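Local atomic coordinates of defective in germ line development protein 3, isoform a (Caenorhabditis elegans, PDB entry 3N89), a protein that acts in germ-line development and carries four KH domains packed into one globular platform, probably serving in RNA binding or in contacts with partner proteins. Residues L99-C104 and S320-I325; E163-A168 and G243-V248; A207-V212 and M256-I261. All blocks are in the same frame, centred on the assembly; numbering follows the deposited sequence.

Contact 1 (L99-C104 and S320-I325)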
# COMPACT_ATOMS: atom_id res chain seq x y z
N LEU A 99 -6.89 -2.92 -9.03
CA LEU A 99 -7.19 -4.34 -8.92
C LEU A 99 -6.34 -5.08 -7.88
O LEU A 99 -6.74 -6.15 -7.39
CB LEU A 99 -7.03 -5.02 -10.29
CG LEU A 99 -7.96 -4.60 -11.44
CD1 LEU A 99 -7.57 -5.38 -12.69
CD2 LEU A 99 -9.41 -4.88 -11.08
N MET A 100 -5.17 -4.54 -7.55
CA MET A 100 -4.30 -5.19 -6.57
C MET A 100 -4.73 -4.83 -5.14
O MET A 100 -4.46 -5.57 -4.20
CB MET A 100 -2.83 -4.81 -6.79
CG MET A 100 -2.11 -5.53 -7.95
SD MET A 100 -1.42 -7.18 -7.51
CE MET A 100 -0.05 -6.71 -6.44
N ARG A 101 -5.41 -3.69 -4.98
CA ARG A 101 -5.88 -3.28 -3.67
C ARG A 101 -7.20 -3.97 -3.34
O ARG A 101 -7.39 -4.48 -2.23
CB ARG A 101 -6.08 -1.77 -3.59
CG ARG A 101 -4.81 -0.95 -3.51
CD ARG A 101 -3.90 -1.39 -2.38
NE ARG A 101 -2.89 -0.38 -2.11
CZ ARG A 101 -1.75 -0.59 -1.46
NH1 ARG A 101 -0.90 0.41 -1.26
NH2 ARG A 101 -1.44 -1.81 -1.02
N ARG A 102 -8.12 -3.95 -4.31
CA ARG A 102 -9.43 -4.55 -4.14
C ARG A 102 -9.34 -6.04 -3.90
O ARG A 102 -10.08 -6.59 -3.08
CB ARG A 102 -10.30 -4.33 -5.38
CG ARG A 102 -10.55 -2.88 -5.74
CD ARG A 102 -11.76 -2.78 -6.66
NE ARG A 102 -13.01 -2.84 -5.91
CZ ARG A 102 -13.98 -3.72 -6.13
NH1 ARG A 102 -15.08 -3.69 -5.40
NH2 ARG A 102 -13.84 -4.64 -7.08
N ASN A 103 -8.43 -6.69 -4.62
CA ASN A 103 -8.27 -8.14 -4.51
C ASN A 103 -7.36 -8.59 -3.38
O ASN A 103 -7.34 -9.76 -3.03
CB ASN A 103 -7.74 -8.71 -5.82
CG ASN A 103 -8.68 -8.49 -6.97
OD1 ASN A 103 -9.82 -8.06 -6.78
ND2 ASN A 103 -8.22 -8.80 -8.17
N CYS A 104 -6.60 -7.67 -2.80
CA CYS A 104 -5.71 -8.05 -1.72
C CYS A 104 -6.46 -8.46 -0.46
O CYS A 104 -7.48 -7.85 -0.11
CB CYS A 104 -4.74 -6.92 -1.40
SG CYS A 104 -3.62 -7.31 -0.04
N SER A 320 5.19 10.56 -3.54
CA SER A 320 4.10 11.16 -2.79
C SER A 320 3.47 10.02 -1.99
O SER A 320 3.87 8.87 -2.15
CB SER A 320 3.06 11.75 -3.73
OG SER A 320 2.16 12.60 -3.05
N LYS A 321 2.51 10.34 -1.13
CA LYS A 321 1.83 9.30 -0.36
C LYS A 321 0.64 8.81 -1.18
O LYS A 321 0.00 9.60 -1.88
CB LYS A 321 1.39 9.83 1.00
CG LYS A 321 2.56 10.12 1.94
CD LYS A 321 2.11 10.62 3.30
CE LYS A 321 3.30 10.76 4.25
NZ LYS A 321 4.04 9.46 4.40
N GLU A 322 0.36 7.50 -1.10
CA GLU A 322 -0.73 6.89 -1.85
C GLU A 322 -1.99 7.72 -2.01
O GLU A 322 -2.40 8.03 -3.13
CB GLU A 322 -1.12 5.54 -1.24
CG GLU A 322 -0.94 4.36 -2.21
CD GLU A 322 -1.80 3.16 -1.87
OE1 GLU A 322 -1.77 2.70 -0.71
OE2 GLU A 322 -2.51 2.68 -2.78
N PHE A 323 -2.60 8.09 -0.89
CA PHE A 323 -3.84 8.86 -0.90
C PHE A 323 -3.80 10.04 -1.86
O PHE A 323 -4.83 10.45 -2.40
CB PHE A 323 -4.18 9.35 0.51
CG PHE A 323 -3.50 10.63 0.89
CD1 PHE A 323 -4.11 11.85 0.65
CD2 PHE A 323 -2.25 10.62 1.49
CE1 PHE A 323 -3.48 13.05 0.99
CE2 PHE A 323 -1.61 11.81 1.84
CZ PHE A 323 -2.23 13.02 1.59
N ASN A 324 -2.61 10.58 -2.07
CA ASN A 324 -2.42 11.74 -2.93
C ASN A 324 -2.08 11.34 -4.37
O ASN A 324 -1.62 12.17 -5.17
CB ASN A 324 -1.31 12.61 -2.33
CG ASN A 324 -1.33 14.03 -2.83
OD1 ASN A 324 -2.36 14.52 -3.29
ND2 ASN A 324 -0.20 14.71 -2.72
N ILE A 325 -2.34 10.09 -4.71
CA ILE A 325 -2.05 9.57 -6.05
C ILE A 325 -2.71 10.39 -7.15
O ILE A 325 -2.13 10.59 -8.22
CB ILE A 325 -2.52 8.10 -6.21
CG1 ILE A 325 -2.11 7.58 -7.58
CG2 ILE A 325 -4.04 8.01 -6.09
CD1 ILE A 325 -2.44 6.12 -7.80
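A salt bridge made of two hydrogen bonds, one of them weak, between Arg101 and Glu322 joins the first and the fourth KH domain of the chain, linking the C-terminal end of helix 90-102 to the turn that follows strand 311-321. The two side chains approach from opposite directions across a gap of 11.5 Å between their CA atoms. Arg101 NE donates to Glu322 OE2 at 3.2 Å, fairly straight at 153°; OE2 lies in the guanidinium plane, while NE meets it on the syn side, tilted out of the carboxylate plane. The companion bond, Arg101 NH1 to Glu322 OE1, is weak, with a bent N-H...O geometry. Although the carboxylate stands at the guanidinium edge, the two planes are turned 46° apart, so the groups are not coplanar. A bend in the Arg101 chain at chi2 (-53°), followed by an extended run to the guanidinium, delivers NE and NH1 to the acid.

Other partners surround the pair. Arg101 NH2 bonds to the carbonyl of Glu35, while Phe36 receives the guanidinium in a cation-pi contact; Glu322 OE2 is also hydrogen-bonded to Tyr350 OH. Met34 of strand 29-35, which shares the seven-stranded antiparallel sheet with strand 311-321, touches both residues.

Local bonds shape the turn that presents Glu322, among them Asn324 N to Lys321 O at 2.8 Å. Asn324 ND2 also donates to Ser320 OG at 3.2 Å, the hydroxyl tilted from the amide plane.

Contact 2 (E163-A168 and G243-V248)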
# COMPACT_ATOMS: atom_id res chain seq x y z
N GLU A 163 -18.96 -8.51 2.99
CA GLU A 163 -19.23 -9.90 3.33
C GLU A 163 -18.55 -10.30 4.64
O GLU A 163 -19.12 -11.07 5.42
CB GLU A 163 -18.73 -10.82 2.21
CG GLU A 163 -19.57 -10.81 0.94
CD GLU A 163 -19.05 -11.79 -0.11
OE1 GLU A 163 -18.72 -12.94 0.27
OE2 GLU A 163 -18.99 -11.42 -1.30
N LEU A 164 -17.35 -9.79 4.89
CA LEU A 164 -16.64 -10.14 6.11
C LEU A 164 -17.28 -9.53 7.35
O LEU A 164 -17.54 -10.22 8.33
CB LEU A 164 -15.17 -9.72 6.02
CG LEU A 164 -14.27 -10.15 7.19
CD1 LEU A 164 -12.85 -10.30 6.69
CD2 LEU A 164 -14.36 -9.16 8.33
N ILE A 165 -17.53 -8.22 7.31
CA ILE A 165 -18.16 -7.55 8.44
C ILE A 165 -19.44 -8.26 8.87
O ILE A 165 -19.62 -8.60 10.04
CB ILE A 165 -18.48 -6.09 8.12
CG1 ILE A 165 -17.19 -5.32 7.83
CG2 ILE A 165 -19.25 -5.46 9.27
CD1 ILE A 165 -17.36 -3.82 7.64
N GLU A 166 -20.33 -8.50 7.91
CA GLU A 166 -21.60 -9.17 8.19
C GLU A 166 -21.37 -10.50 8.90
O GLU A 166 -21.92 -10.75 9.98
CB GLU A 166 -22.37 -9.39 6.88
CG GLU A 166 -22.81 -8.09 6.20
CD GLU A 166 -24.05 -7.48 6.84
OE1 GLU A 166 -25.17 -7.72 6.32
OE2 GLU A 166 -23.91 -6.79 7.86
N ALA A 167 -20.55 -11.36 8.30
CA ALA A 167 -20.25 -12.65 8.91
C ALA A 167 -19.81 -12.43 10.36
O ALA A 167 -20.21 -13.17 11.25
CB ALA A 167 -19.14 -13.35 8.14
N ALA A 168 -19.00 -11.41 10.58
CA ALA A 168 -18.53 -11.08 11.92
C ALA A 168 -19.71 -10.69 12.81
O ALA A 168 -19.94 -11.30 13.84
CB ALA A 168 -17.51 -9.95 11.85
N GLY A 243 -10.49 -2.25 18.39
CA GLY A 243 -11.77 -1.57 18.35
C GLY A 243 -12.83 -2.39 17.65
O GLY A 243 -12.58 -3.53 17.24
N ASN A 244 -14.04 -1.85 17.51
CA ASN A 244 -15.10 -2.57 16.82
C ASN A 244 -14.65 -2.85 15.40
O ASN A 244 -13.73 -2.21 14.89
CB ASN A 244 -16.39 -1.76 16.78
CG ASN A 244 -16.91 -1.42 18.16
OD1 ASN A 244 -16.52 -2.03 19.15
ND2 ASN A 244 -17.81 -0.44 18.22
N ILE A 245 -15.32 -3.80 14.75
CA ILE A 245 -14.96 -4.16 13.39
C ILE A 245 -14.98 -3.00 12.39
O ILE A 245 -14.03 -2.83 11.64
CB ILE A 245 -15.87 -5.32 12.87
CG1 ILE A 245 -15.49 -5.67 11.44
CG2 ILE A 245 -17.33 -4.92 12.97
CD1 ILE A 245 -14.04 -6.07 11.28
N ASP A 246 -16.04 -2.20 12.39
CA ASP A 246 -16.13 -1.08 11.45
C ASP A 246 -15.02 -0.04 11.60
O ASP A 246 -14.46 0.43 10.61
CB ASP A 246 -17.49 -0.39 11.57
CG ASP A 246 -18.63 -1.24 11.06
OD1 ASP A 246 -18.67 -1.51 9.84
OD2 ASP A 246 -19.48 -1.65 11.88
N ASN A 247 -14.72 0.33 12.84
CA ASN A 247 -13.68 1.33 13.10
C ASN A 247 -12.29 0.83 12.70
O ASN A 247 -11.51 1.57 12.10
CB ASN A 247 -13.68 1.70 14.59
CG ASN A 247 -15.03 2.21 15.06
OD1 ASN A 247 -16.07 1.65 14.70
ND2 ASN A 247 -15.02 3.25 15.88
N VAL A 248 -11.98 -0.41 13.05
CA VAL A 248 -10.67 -0.97 12.72
C VAL A 248 -10.38 -0.92 11.22
O VAL A 248 -9.33 -0.43 10.80
CB VAL A 248 -10.54 -2.43 13.20
CG1 VAL A 248 -9.12 -2.92 12.97
CG2 VAL A 248 -10.90 -2.54 14.66
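The Asp246 side chain crosses that of Ile165 at about a right angle and brings one oxygen of its flat carboxylate, OD1, to 3.4 Å from Ile165 CD1 and 4.0 Å from Ile165 CG2, so this oxygen is set against two methyl groups. The other oxygen, OD2, is engaged in a salt bridge with Lys169, one turn further along helix 161-175 from Ile165, and this partner accounts for the main polar interaction of the acid.

Beside the carboxylate the contact is purely apolar. Ile165 and Ile245, whose CA atoms are 6.8 Å apart, both direct their side chains at the opposing helix and meet through their CG1 methylenes at 4.0 Å. Leu164 joins from the neighbouring position on its helix, bringing CD2 to 4.3 Å from Ile245 CD1. Ile245 holds CG1 anti to its backbone N (chi1 179°), and the turn at chi2 (57°) carries CD1 round to the leucine.

The arrangement is a helix-helix contact between consecutive KH domains, the second and the third, joining helix 161-175 to the first turn of helix 245-257. Both helices pack on the six-stranded antiparallel sheet: Leu164 touches Phe106, and Ala168 and Ile245 both touch Phe186.

With no hydrogen bond between the two segments, cohesion here rests on branched aliphatic contacts, bordered by an acid whose charge is probably offset in part by Lys169.

Contact 3 (A207-V212 and M256-I261)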
# COMPACT_ATOMS: atom_id res chain seq x y z
N ALA A 207 4.68 15.68 13.84
CA ALA A 207 3.56 15.39 14.72
C ALA A 207 3.43 13.87 14.75
O ALA A 207 3.87 13.19 13.83
CB ALA A 207 2.29 16.02 14.16
N GLN A 208 2.86 13.33 15.83
CA GLN A 208 2.65 11.88 15.93
C GLN A 208 1.35 11.61 15.17
O GLN A 208 0.26 11.97 15.63
CB GLN A 208 2.53 11.46 17.41
CG GLN A 208 3.82 11.66 18.20
CD GLN A 208 3.69 11.30 19.69
OE1 GLN A 208 4.70 11.11 20.38
NE2 GLN A 208 2.46 11.21 20.17
N LEU A 209 1.47 10.98 14.00
CA LEU A 209 0.33 10.71 13.13
C LEU A 209 -0.74 9.69 13.51
O LEU A 209 -1.87 9.77 13.02
CB LEU A 209 0.83 10.38 11.72
CG LEU A 209 0.51 11.38 10.61
CD1 LEU A 209 0.75 12.80 11.10
CD2 LEU A 209 1.34 11.07 9.38
N MET A 210 -0.42 8.71 14.35
CA MET A 210 -1.44 7.73 14.72
C MET A 210 -2.50 8.31 15.65
O MET A 210 -3.69 8.08 15.44
CB MET A 210 -0.80 6.49 15.35
CG MET A 210 0.11 5.70 14.40
SD MET A 210 -0.78 4.92 13.03
CE MET A 210 -0.81 6.24 11.80
N PRO A 211 -2.09 9.06 16.69
CA PRO A 211 -3.07 9.65 17.61
C PRO A 211 -4.25 10.29 16.89
O PRO A 211 -5.39 10.24 17.35
CB PRO A 211 -2.24 10.66 18.39
CG PRO A 211 -0.92 9.95 18.51
CD PRO A 211 -0.71 9.39 17.10
N VAL A 212 -3.96 10.90 15.74
CA VAL A 212 -5.00 11.56 14.94
C VAL A 212 -5.99 10.52 14.44
O VAL A 212 -7.20 10.75 14.44
CB VAL A 212 -4.39 12.29 13.71
CG1 VAL A 212 -5.50 12.84 12.82
CG2 VAL A 212 -3.48 13.42 14.18
N MET A 256 -3.12 2.99 5.62
CA MET A 256 -2.72 2.73 4.24
C MET A 256 -2.70 3.97 3.34
O MET A 256 -1.99 4.00 2.34
CB MET A 256 -3.61 1.66 3.60
CG MET A 256 -3.48 0.27 4.20
SD MET A 256 -3.90 -1.06 3.02
CE MET A 256 -5.48 -0.44 2.35
N ASP A 257 -3.49 4.99 3.67
CA ASP A 257 -3.49 6.20 2.86
C ASP A 257 -2.13 6.90 3.01
O ASP A 257 -1.76 7.74 2.19
CB ASP A 257 -4.58 7.19 3.31
CG ASP A 257 -5.97 6.83 2.80
OD1 ASP A 257 -6.09 6.19 1.73
OD2 ASP A 257 -6.94 7.22 3.48
N LEU A 258 -1.39 6.55 4.07
CA LEU A 258 -0.09 7.15 4.35
C LEU A 258 1.09 6.46 3.67
O LEU A 258 2.17 7.04 3.56
CB LEU A 258 0.17 7.21 5.86
CG LEU A 258 -0.70 8.15 6.70
CD1 LEU A 258 -0.24 8.13 8.16
CD2 LEU A 258 -0.61 9.55 6.15
N LEU A 259 0.89 5.22 3.25
CA LEU A 259 1.93 4.45 2.58
C LEU A 259 2.49 5.23 1.40
O LEU A 259 1.73 5.78 0.61
CB LEU A 259 1.37 3.12 2.08
CG LEU A 259 1.17 2.02 3.11
CD1 LEU A 259 0.45 0.86 2.48
CD2 LEU A 259 2.54 1.57 3.65
N PRO A 260 3.82 5.28 1.25
CA PRO A 260 4.44 6.00 0.14
C PRO A 260 4.18 5.31 -1.19
O PRO A 260 3.93 4.11 -1.24
CB PRO A 260 5.92 6.00 0.52
CG PRO A 260 6.08 4.70 1.22
CD PRO A 260 4.85 4.66 2.12
N ILE A 261 4.27 6.08 -2.27
CA ILE A 261 4.03 5.56 -3.61
C ILE A 261 4.95 6.33 -4.56
O ILE A 261 5.27 7.49 -4.30
CB ILE A 261 2.55 5.79 -4.01
CG1 ILE A 261 2.16 4.87 -5.17
CG2 ILE A 261 2.31 7.25 -4.41
CD1 ILE A 261 0.66 4.80 -5.37
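Leu258 meets Leu209 and Met210 in a small, buried apolar contact near the junction of the third and fourth KH domains. The second segment enters it from the last turn of helix 245-257, where the carbonyl of Met256 receives the backbone N of Leu259 at 3.3 Å. Asp257 follows, turned to other neighbours: a weak hydrogen bond links its OD2 to Ser353 OG.

Leu258 then supplies the whole of this segment's side of the contact. Its CG stands anti to the carbonyl carbon (chi1 -68°), which turns the fork of CD1 and CD2 toward Leu209. CD1 does most of the touching, 3.6 Å from Leu209 CD2 and 4.1 Å from Leu209 CG. Leu258 CD2 approaches the same leucine methyl, Leu209 CD2, at 4.1 Å, so that this methyl faces both branches of Leu258. Met210 arrives alongside, running the opposite way; bends at chi2 and chi3 fold its terminal methyl back, placing CE 4.1 Å from Leu258 CD1. The carbonyl of Leu258, by contrast, is engaged by Lys321 NZ.

After Leu258 the chain straightens. Leu259 and Pro260 carry it away from Leu209 and Met210, and by Ile261 it is already in strand 260-268, beside strand 29-35 of the seven-stranded antiparallel sheet.

Leu258 thus sits where the closing helix of one KH domain passes into the first strand of the next, covered by the start of helix 209-217 and by Val200 of helix 197-200, while Phe363 packs on Leu209.

In the fold
From the N terminus, the chain first passes 99-104, at the end of helix 90-102, whose partner comes only with 320-325; contact 1 therefore closes the longest loop, and the other two are nested inside it. Segment 163-168 opens contact 2 and 207-212 opens contact 3 before 243-248 closes the former and 256-261 the latter, so these two loops cross, and helix 245-257 serves both. Contacts 1 and 3 touch directly through neighbouring strands 311-321 and 260-268 of the seven-stranded sheet, whereas contact 2 stands apart, beside the six-stranded sheet. Contacts 1 and 2 join first to fourth and second to third KH domain; contact 3 lies at the passage from third to fourth.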